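Local coordinates for protein PelD (Pseudomonas aeruginosa, PDB 4EU0) that binds cyclic di-GMP on its GGDEF-like domain, as the GAF and GGDEF-like part of a membrane protein involved in pellicle formation, at residues Y170-S174 with V229-L233; L183-L187 with Q269-D273; G83-V88 with A104-P109. All coordinates share one frame; numbering follows the deposited sequence.

Interaction 1: residues Y170-S174 with V229-L233. With C2E (9,9'-[(2R,3R,3aS,5S,7aR,9R,10R,10aS,12S,14aR)-3,5,10,12-tetrahydroxy-5,12-dioxidooctahydro-2H,7H-difuro[3,2-d:3',2'-j][1,3,7,9,2,8]tetraoxadiphosphacyclododecine-2,9-diyl]bis(2-amino-1,9-dihydro-6H-purin-6-one)), chain B.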
# COMPACT_ATOMS: atom_id res chain seq x y z
N TYR A 170 0.31 -1.40 -5.39
CA TYR A 170 0.43 -0.21 -4.56
C TYR A 170 -0.52 0.91 -5.00
O TYR A 170 -1.12 1.57 -4.16
CB TYR A 170 1.89 0.29 -4.53
CG TYR A 170 2.85 -0.46 -3.64
CD1 TYR A 170 3.80 0.24 -2.87
CD2 TYR A 170 2.86 -1.86 -3.56
CE1 TYR A 170 4.72 -0.44 -2.05
CE2 TYR A 170 3.78 -2.55 -2.74
CZ TYR A 170 4.70 -1.82 -1.99
OH TYR A 170 5.60 -2.47 -1.18
N LEU A 171 -0.66 1.10 -6.31
CA LEU A 171 -1.59 2.10 -6.83
C LEU A 171 -3.03 1.78 -6.42
O LEU A 171 -3.76 2.66 -5.97
CB LEU A 171 -1.47 2.22 -8.35
CG LEU A 171 -2.45 3.19 -9.04
CD1 LEU A 171 -2.31 4.61 -8.53
CD2 LEU A 171 -2.20 3.12 -10.54
N LYS A 172 -3.43 0.52 -6.56
CA LYS A 172 -4.81 0.16 -6.19
C LYS A 172 -5.02 0.37 -4.70
O LYS A 172 -6.04 0.91 -4.28
CB LYS A 172 -5.15 -1.27 -6.57
CG LYS A 172 -6.64 -1.57 -6.41
CD LYS A 172 -7.00 -2.97 -6.87
CE LYS A 172 -8.50 -3.17 -6.75
NZ LYS A 172 -8.94 -4.48 -7.30
N ARG A 173 -4.05 -0.04 -3.89
CA ARG A 173 -4.15 0.19 -2.46
C ARG A 173 -4.26 1.68 -2.14
O ARG A 173 -5.07 2.08 -1.31
CB ARG A 173 -2.97 -0.42 -1.72
CG ARG A 173 -3.02 -0.20 -0.21
CD ARG A 173 -4.35 -0.70 0.43
NE ARG A 173 -4.51 -2.15 0.25
CZ ARG A 173 -5.59 -2.84 0.60
NH1 ARG A 173 -5.63 -4.16 0.38
NH2 ARG A 173 -6.64 -2.23 1.15
N SER A 174 -3.46 2.50 -2.81
CA SER A 174 -3.56 3.94 -2.60
C SER A 174 -4.91 4.53 -3.03
O SER A 174 -5.41 5.47 -2.40
CB SER A 174 -2.41 4.68 -3.28
OG SER A 174 -1.20 4.51 -2.55
N VAL A 229 5.99 7.74 -10.85
CA VAL A 229 6.33 7.50 -9.45
C VAL A 229 5.09 7.68 -8.59
O VAL A 229 4.48 8.74 -8.60
CB VAL A 229 7.43 8.46 -8.91
CG1 VAL A 229 7.85 8.03 -7.51
CG2 VAL A 229 8.64 8.49 -9.85
N LEU A 230 4.73 6.64 -7.85
CA LEU A 230 3.66 6.74 -6.86
C LEU A 230 4.26 6.96 -5.47
O LEU A 230 5.19 6.28 -5.05
CB LEU A 230 2.81 5.46 -6.86
CG LEU A 230 1.73 5.38 -5.78
CD1 LEU A 230 0.55 6.31 -6.09
CD2 LEU A 230 1.24 3.94 -5.59
N LEU A 231 3.70 7.94 -4.76
CA LEU A 231 4.07 8.24 -3.39
C LEU A 231 2.91 7.89 -2.46
O LEU A 231 2.05 8.74 -2.20
CB LEU A 231 4.38 9.74 -3.26
CG LEU A 231 5.59 10.32 -4.01
CD1 LEU A 231 5.38 10.33 -5.53
CD2 LEU A 231 5.80 11.74 -3.48
N PRO A 232 2.87 6.64 -1.96
CA PRO A 232 1.75 6.25 -1.09
C PRO A 232 1.81 6.94 0.26
O PRO A 232 2.88 7.33 0.72
CB PRO A 232 1.98 4.74 -0.90
CG PRO A 232 2.87 4.32 -2.04
CD PRO A 232 3.79 5.51 -2.19
N LEU A 233 0.64 7.10 0.88
CA LEU A 233 0.54 7.61 2.25
C LEU A 233 1.38 8.88 2.45
O LEU A 233 2.10 9.00 3.42
CB LEU A 233 0.97 6.52 3.25
CG LEU A 233 0.19 5.21 3.17
CD1 LEU A 233 0.83 4.14 4.03
CD2 LEU A 233 -1.25 5.43 3.59
P1 C2E B . 13.92 15.40 3.31
O2P C2E B . 14.30 16.84 3.08
O1P C2E B . 14.65 14.31 2.56
O5' C2E B . 12.36 15.22 3.06
C5' C2E B . 11.39 16.12 3.60
C4' C2E B . 9.98 15.57 3.42
O4' C2E B . 9.61 15.58 2.03
C3' C2E B . 9.77 14.13 3.89
O3' C2E B . 9.42 14.00 5.27
C2' C2E B . 8.63 13.68 3.01
O2' C2E B . 7.41 14.21 3.54
C1' C2E B . 8.92 14.38 1.70
N9 C2E B . 9.77 13.53 0.82
C8 C2E B . 11.05 13.77 0.48
N7 C2E B . 11.52 12.80 -0.34
C5 C2E B . 10.51 11.94 -0.54
C6 C2E B . 10.32 10.69 -1.29
O6 C2E B . 11.34 10.18 -2.02
N1 C2E B . 9.11 10.07 -1.23
C2 C2E B . 8.08 10.56 -0.49
N2 C2E B . 6.92 9.86 -0.49
N3 C2E B . 8.19 11.71 0.23
C4 C2E B . 9.35 12.41 0.24
P11 C2E B . 9.78 12.64 6.05
O21 C2E B . 9.18 12.70 7.45
O11 C2E B . 9.51 11.41 5.20
O5A C2E B . 11.37 12.78 6.24
C5A C2E B . 11.92 13.91 6.92
C4A C2E B . 13.43 13.84 6.83
O4A C2E B . 13.90 12.59 7.34
C3A C2E B . 13.91 13.85 5.39
O3A C2E B . 14.06 15.17 4.89
C2A C2E B . 15.22 13.12 5.44
O2A C2E B . 16.26 13.99 5.92
C1A C2E B . 14.93 12.07 6.49
N91 C2E B . 14.48 10.81 5.83
C81 C2E B . 13.22 10.32 5.78
N71 C2E B . 13.18 9.14 5.10
C51 C2E B . 14.43 8.87 4.70
C61 C2E B . 15.11 7.79 3.94
O61 C2E B . 14.42 6.73 3.45
N11 C2E B . 16.44 7.89 3.73
C21 C2E B . 17.17 8.94 4.20
N21 C2E B . 18.50 8.97 3.96
N31 C2E B . 16.61 9.96 4.91
C41 C2E B . 15.28 9.97 5.18
O HOH W 1 -1.86 5.87 0.01

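Interaction 2: residues L183-L187 with Q269-D273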
# COMPACT_ATOMS: atom_id res chain seq x y z
N LEU A 183 -7.07 9.00 2.77
CA LEU A 183 -5.62 9.10 2.93
C LEU A 183 -4.99 9.66 1.66
O LEU A 183 -5.40 9.29 0.56
CB LEU A 183 -5.00 7.74 3.27
CG LEU A 183 -5.43 7.14 4.61
CD1 LEU A 183 -4.64 5.86 4.86
CD2 LEU A 183 -5.25 8.11 5.76
N PRO A 184 -3.98 10.55 1.81
CA PRO A 184 -3.37 11.17 0.65
C PRO A 184 -2.30 10.32 -0.04
O PRO A 184 -1.62 9.52 0.61
CB PRO A 184 -2.74 12.45 1.23
CG PRO A 184 -2.39 12.08 2.64
CD PRO A 184 -3.46 11.10 3.08
N ALA A 185 -2.20 10.48 -1.35
CA ALA A 185 -1.09 9.93 -2.13
C ALA A 185 -0.93 10.79 -3.37
O ALA A 185 -1.86 11.50 -3.75
CB ALA A 185 -1.37 8.48 -2.52
N CYS A 186 0.24 10.72 -3.99
CA CYS A 186 0.53 11.51 -5.18
C CYS A 186 1.13 10.62 -6.25
O CYS A 186 1.98 9.78 -5.95
CB CYS A 186 1.54 12.61 -4.84
SG CYS A 186 1.64 13.91 -6.08
N LEU A 187 0.69 10.82 -7.49
CA LEU A 187 1.34 10.24 -8.66
C LEU A 187 2.09 11.33 -9.41
O LEU A 187 1.50 12.36 -9.75
CB LEU A 187 0.31 9.65 -9.63
CG LEU A 187 0.16 8.15 -9.90
CD1 LEU A 187 -0.81 7.96 -11.08
CD2 LEU A 187 1.50 7.44 -10.15
N GLN A 269 1.53 15.98 -12.37
CA GLN A 269 1.22 15.51 -11.02
C GLN A 269 -0.26 15.20 -10.91
O GLN A 269 -1.09 15.92 -11.47
CB GLN A 269 1.62 16.60 -10.01
CG GLN A 269 1.46 16.23 -8.55
CD GLN A 269 1.88 17.35 -7.60
OE1 GLN A 269 2.59 18.28 -7.97
NE2 GLN A 269 1.46 17.24 -6.35
N TYR A 270 -0.58 14.12 -10.22
CA TYR A 270 -1.96 13.74 -9.95
C TYR A 270 -2.11 13.42 -8.47
O TYR A 270 -1.51 12.45 -7.98
CB TYR A 270 -2.36 12.54 -10.82
CG TYR A 270 -3.79 12.09 -10.65
CD1 TYR A 270 -4.79 12.58 -11.48
CD2 TYR A 270 -4.14 11.17 -9.66
CE1 TYR A 270 -6.11 12.17 -11.33
CE2 TYR A 270 -5.45 10.75 -9.50
CZ TYR A 270 -6.43 11.26 -10.34
OH TYR A 270 -7.74 10.85 -10.19
N GLU A 271 -2.90 14.21 -7.75
CA GLU A 271 -3.13 13.95 -6.33
C GLU A 271 -4.34 13.04 -6.17
O GLU A 271 -5.43 13.37 -6.66
CB GLU A 271 -3.35 15.24 -5.54
CG GLU A 271 -2.07 16.03 -5.25
CD GLU A 271 -2.27 17.10 -4.19
OE1 GLU A 271 -3.33 17.08 -3.53
OE2 GLU A 271 -1.37 17.94 -4.00
N LEU A 272 -4.15 11.90 -5.51
CA LEU A 272 -5.24 10.95 -5.32
C LEU A 272 -6.20 11.52 -4.29
O LEU A 272 -5.77 12.02 -3.25
CB LEU A 272 -4.70 9.58 -4.86
CG LEU A 272 -4.13 8.64 -5.94
CD1 LEU A 272 -2.80 9.13 -6.51
CD2 LEU A 272 -3.96 7.24 -5.37
N ASP A 273 -7.49 11.47 -4.59
CA ASP A 273 -8.48 12.07 -3.71
C ASP A 273 -9.88 11.56 -4.01
O ASP A 273 -10.28 11.42 -5.17
CB ASP A 273 -8.43 13.61 -3.80
CG ASP A 273 -9.13 14.29 -2.63
OD1 ASP A 273 -10.37 14.47 -2.71
OD2 ASP A 273 -8.45 14.65 -1.65
O HOH W 2 -6.76 11.60 -0.70
O HOH W 3 -3.82 13.28 -2.02

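Interaction 3: residues G83-V88 with A104-P109. Unlike the reference sequence in segment 104-109: Ala104 (reference Leu), Ala105 (reference Gln).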
# COMPACT_ATOMS: atom_id res chain seq x y z
N GLY A 83 -16.43 -8.87 4.53
CA GLY A 83 -15.04 -8.55 4.21
C GLY A 83 -14.64 -7.20 4.78
O GLY A 83 -13.83 -6.48 4.20
N GLU A 84 -15.23 -6.85 5.92
CA GLU A 84 -15.05 -5.54 6.55
C GLU A 84 -14.92 -5.66 8.05
O GLU A 84 -15.39 -6.63 8.66
CB GLU A 84 -16.25 -4.62 6.26
CG GLU A 84 -16.37 -4.12 4.83
CD GLU A 84 -17.68 -3.39 4.59
OE1 GLU A 84 -18.47 -3.22 5.55
OE2 GLU A 84 -17.94 -3.00 3.43
N LEU A 85 -14.28 -4.66 8.65
CA LEU A 85 -14.22 -4.51 10.09
C LEU A 85 -15.63 -4.41 10.66
O LEU A 85 -16.47 -3.66 10.17
CB LEU A 85 -13.43 -3.24 10.43
CG LEU A 85 -13.18 -2.87 11.89
CD1 LEU A 85 -11.94 -2.03 11.94
CD2 LEU A 85 -14.35 -2.13 12.54
N VAL A 86 -15.88 -5.18 11.71
CA VAL A 86 -17.15 -5.12 12.42
C VAL A 86 -16.89 -5.05 13.93
O VAL A 86 -16.00 -5.73 14.44
CB VAL A 86 -18.08 -6.31 12.08
CG1 VAL A 86 -18.50 -6.29 10.60
CG2 VAL A 86 -17.41 -7.62 12.42
N SER A 87 -17.66 -4.22 14.62
CA SER A 87 -17.55 -4.12 16.07
C SER A 87 -18.90 -4.37 16.73
O SER A 87 -19.94 -4.24 16.10
CB SER A 87 -17.00 -2.75 16.48
OG SER A 87 -17.84 -1.71 16.02
N VAL A 88 -18.86 -4.73 18.01
CA VAL A 88 -20.07 -4.82 18.83
C VAL A 88 -20.22 -3.51 19.61
O VAL A 88 -20.29 -3.52 20.84
CB VAL A 88 -20.03 -6.02 19.80
CG1 VAL A 88 -21.44 -6.45 20.19
CG2 VAL A 88 -19.30 -7.18 19.19
N ALA A 104 -14.48 -10.53 21.52
CA ALA A 104 -15.84 -10.30 21.07
C ALA A 104 -16.17 -8.81 21.02
O ALA A 104 -17.34 -8.41 21.14
CB ALA A 104 -16.81 -11.05 21.96
N ALA A 105 -15.14 -7.98 20.84
CA ALA A 105 -15.30 -6.53 20.73
C ALA A 105 -15.22 -6.06 19.28
O ALA A 105 -16.09 -5.33 18.81
CB ALA A 105 -14.25 -5.82 21.57
N VAL A 106 -14.15 -6.45 18.58
CA VAL A 106 -13.93 -6.07 17.19
C VAL A 106 -13.35 -7.24 16.41
O VAL A 106 -12.50 -7.99 16.93
CB VAL A 106 -12.96 -4.85 17.04
CG1 VAL A 106 -12.83 -4.43 15.58
CG2 VAL A 106 -13.42 -3.67 17.85
N CYS A 107 -13.82 -7.41 15.18
CA CYS A 107 -13.19 -8.30 14.22
C CYS A 107 -12.67 -7.51 13.03
O CYS A 107 -13.42 -6.74 12.42
CB CYS A 107 -14.17 -9.36 13.75
SG CYS A 107 -14.37 -10.67 14.91
N VAL A 108 -11.39 -7.71 12.69
CA VAL A 108 -10.78 -7.00 11.56
C VAL A 108 -10.23 -8.01 10.55
O VAL A 108 -9.29 -8.75 10.86
CB VAL A 108 -9.65 -6.02 11.99
CG1 VAL A 108 -9.31 -5.06 10.85
CG2 VAL A 108 -10.04 -5.21 13.23
N PRO A 109 -10.81 -8.06 9.34
CA PRO A 109 -10.25 -8.97 8.35
C PRO A 109 -9.05 -8.32 7.67
O PRO A 109 -9.01 -7.10 7.51
CB PRO A 109 -11.40 -9.13 7.36
CG PRO A 109 -12.05 -7.78 7.36
CD PRO A 109 -11.90 -7.24 8.77

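Interaction 1: residues Y170-S174 with V229-L233
Tyr170, Leu171 and Ser174 of helix 162-181 meet Leu230 and Pro232 where strand 225-231 runs out into a loop, the short helix and strand axes approaching to 9.4 Å with an angle of 40° between their N-to-C directions. No direct hydrogen bond joins the two segments; apolar packing and one water do the work. Leu230 makes most of the apolar contact from the strand. Its two methyls divide the labour: CD2 presses on the helix backbone, 3.5 Å from Leu171 N and close to Tyr170 C as well, while CD1 meets Leu171 CD1 at 4.1 Å. The two leucine side chains cross at about a right angle, so they touch by a methyl each instead of lying along one another.

Pro232 sits one step further on. Its CG approaches the edge of the Tyr170 ring near the ring plane, 4.3 Å from CD1, and the phenol OH beyond is hydrogen-bonded to Arg11. Pro232 CB also packs against Ser174 OG at 3.6 Å. With OG turned opposite its own carbonyl carbon (chi1 -74°), Ser174 OG is hydrogen-bonded to a water molecule at 3.0 Å. The same water accepts the Leu233 N-H at 2.9 Å and thereby joins helix and loop through a buried polar link.

Leu231 alternates with Leu230 and points away from the helix, laying CD2 3.7 Å from the guanine N2 of cyclic di-GMP. Asp213, beside Pro232, and Arg210 also bind the dinucleotide. Their spacing matches the RxxD motif of the inhibitory site (I-site) of GGDEF domains, consistent with an I-site-like pocket: a helix packs one side of the strand while the other side contributes to nucleotide binding.

Interaction 2: residues L183-L187 with Q269-D273
Leu187 and Tyr270 form a hydrogen-bonded pair between two antiparallel strands whose axes approach to 4.7 Å, and Cys186 and Glu271 form the adjacent non-hydrogen-bonded pair. Leu187 and Tyr270 exchange bonds in both directions: Leu187 N reaches Tyr270 O at 2.8 Å with an almost straight N-H...O angle of 176°, and Tyr270 N returns to Leu187 O. Leu272 N gives one further bond, to Ala185 O. Close CA-H...O contacts from Cys186 and Gln269 fill in between.

Two waters bridge the strands at this end, one of them sharing Ala185 O with Leu272 N. That water also donates to Leu272 O, at 2.6 Å; the other donates to both Leu183 O and Leu272 O, so the Leu272 carbonyl receives two water bonds.

These strands form one border of the four-stranded antiparallel sheet of the GGDEF-like domain, where 265-272 is an outermost strand.

Apolar contacts gather on the face of Ala185, Leu187, Tyr270 and Leu272. Leu272 CD2 meets Ala185 CB at 4.0 Å, and Leu187 CB touches Tyr270 CB at 4.1 Å. Helices 162-181 and 280-288 cover this side.

On the other face, sulfur meets amide. Cys186 SG lies 3.4 Å from Gln269 CG and 3.3 Å from Gln269 NE2; the extended glutamine chain carries NE2 alongside the sulfur, while its hydrogen bond goes to Gln240 OE1.

Interaction 3: residues G83-V88 with A104-P109
Pro109 sets the CG-CD side of its ring over one face of the flat peptide unit joining Glu84 to Leu85, with the rest of the ring rising away: CD stands 3.5 Å from both Glu84 C and Leu85 N, and CG lies over the same face, 3.6 Å from Glu84 C. Beyond it the two strands are joined by backbone hydrogen bonds. Val86 N donates to Cys107 O, and Cys107 N returns to Val86 O at 2.8 Å. Val88 N adds a third bond, to Ala105 O. Ser87 and Val106 form the intervening non-hydrogen-bonded antiparallel pair.

Leu85 carries the apolar packing on one face. Its CG lies opposite the backbone N (chi1 -178°), which lets CD1 come to 3.9 Å from Val108 CG2, the two side chains side by side and pointing the same way. CG also meets Val106 CG1 at 4.0 Å, and Phe136 of helix 133-150 covers Leu85, Ser87 and Val106 on this side. On the other face Val86 CG2 touches Cys107 CB at 3.9 Å, next to helix 74-82.

Ala105 and Val106 both face Val123 of the adjoining strand 117-123, a classic beta bulge; Ala104 and Ala105 differ from the reference sequence.

Strand 86-87 is one of the two outermost strands, within this chain, of the five-stranded antiparallel sheet in the GAF domain. The chemistry implies a join made by main-chain bonds, with small aliphatic contacts on both faces and no charged pair crossing it.

How the interactions relate
Interactions 1 and 2 belong to one continuous structure in the GGDEF-like domain. Their centres are 8 Å apart, and strands 225-231 and 185-192 are neighbours in the same sheet: Leu231 N lies 2.8 Å from Cys186 O, a probable hydrogen bond, and Leu233 CD2 packs 3.6 Å from Leu183 CD1. Interaction 1 touches cyclic di-GMP directly, whereas the Cys186 side chain of interaction 2 lies about 7 Å from the ligand. Interaction 3 is separate, in the GAF domain earlier in the chain, its centre about 26 Å from that of interaction 1 and 29 Å from that of interaction 2, away from the nucleotide site.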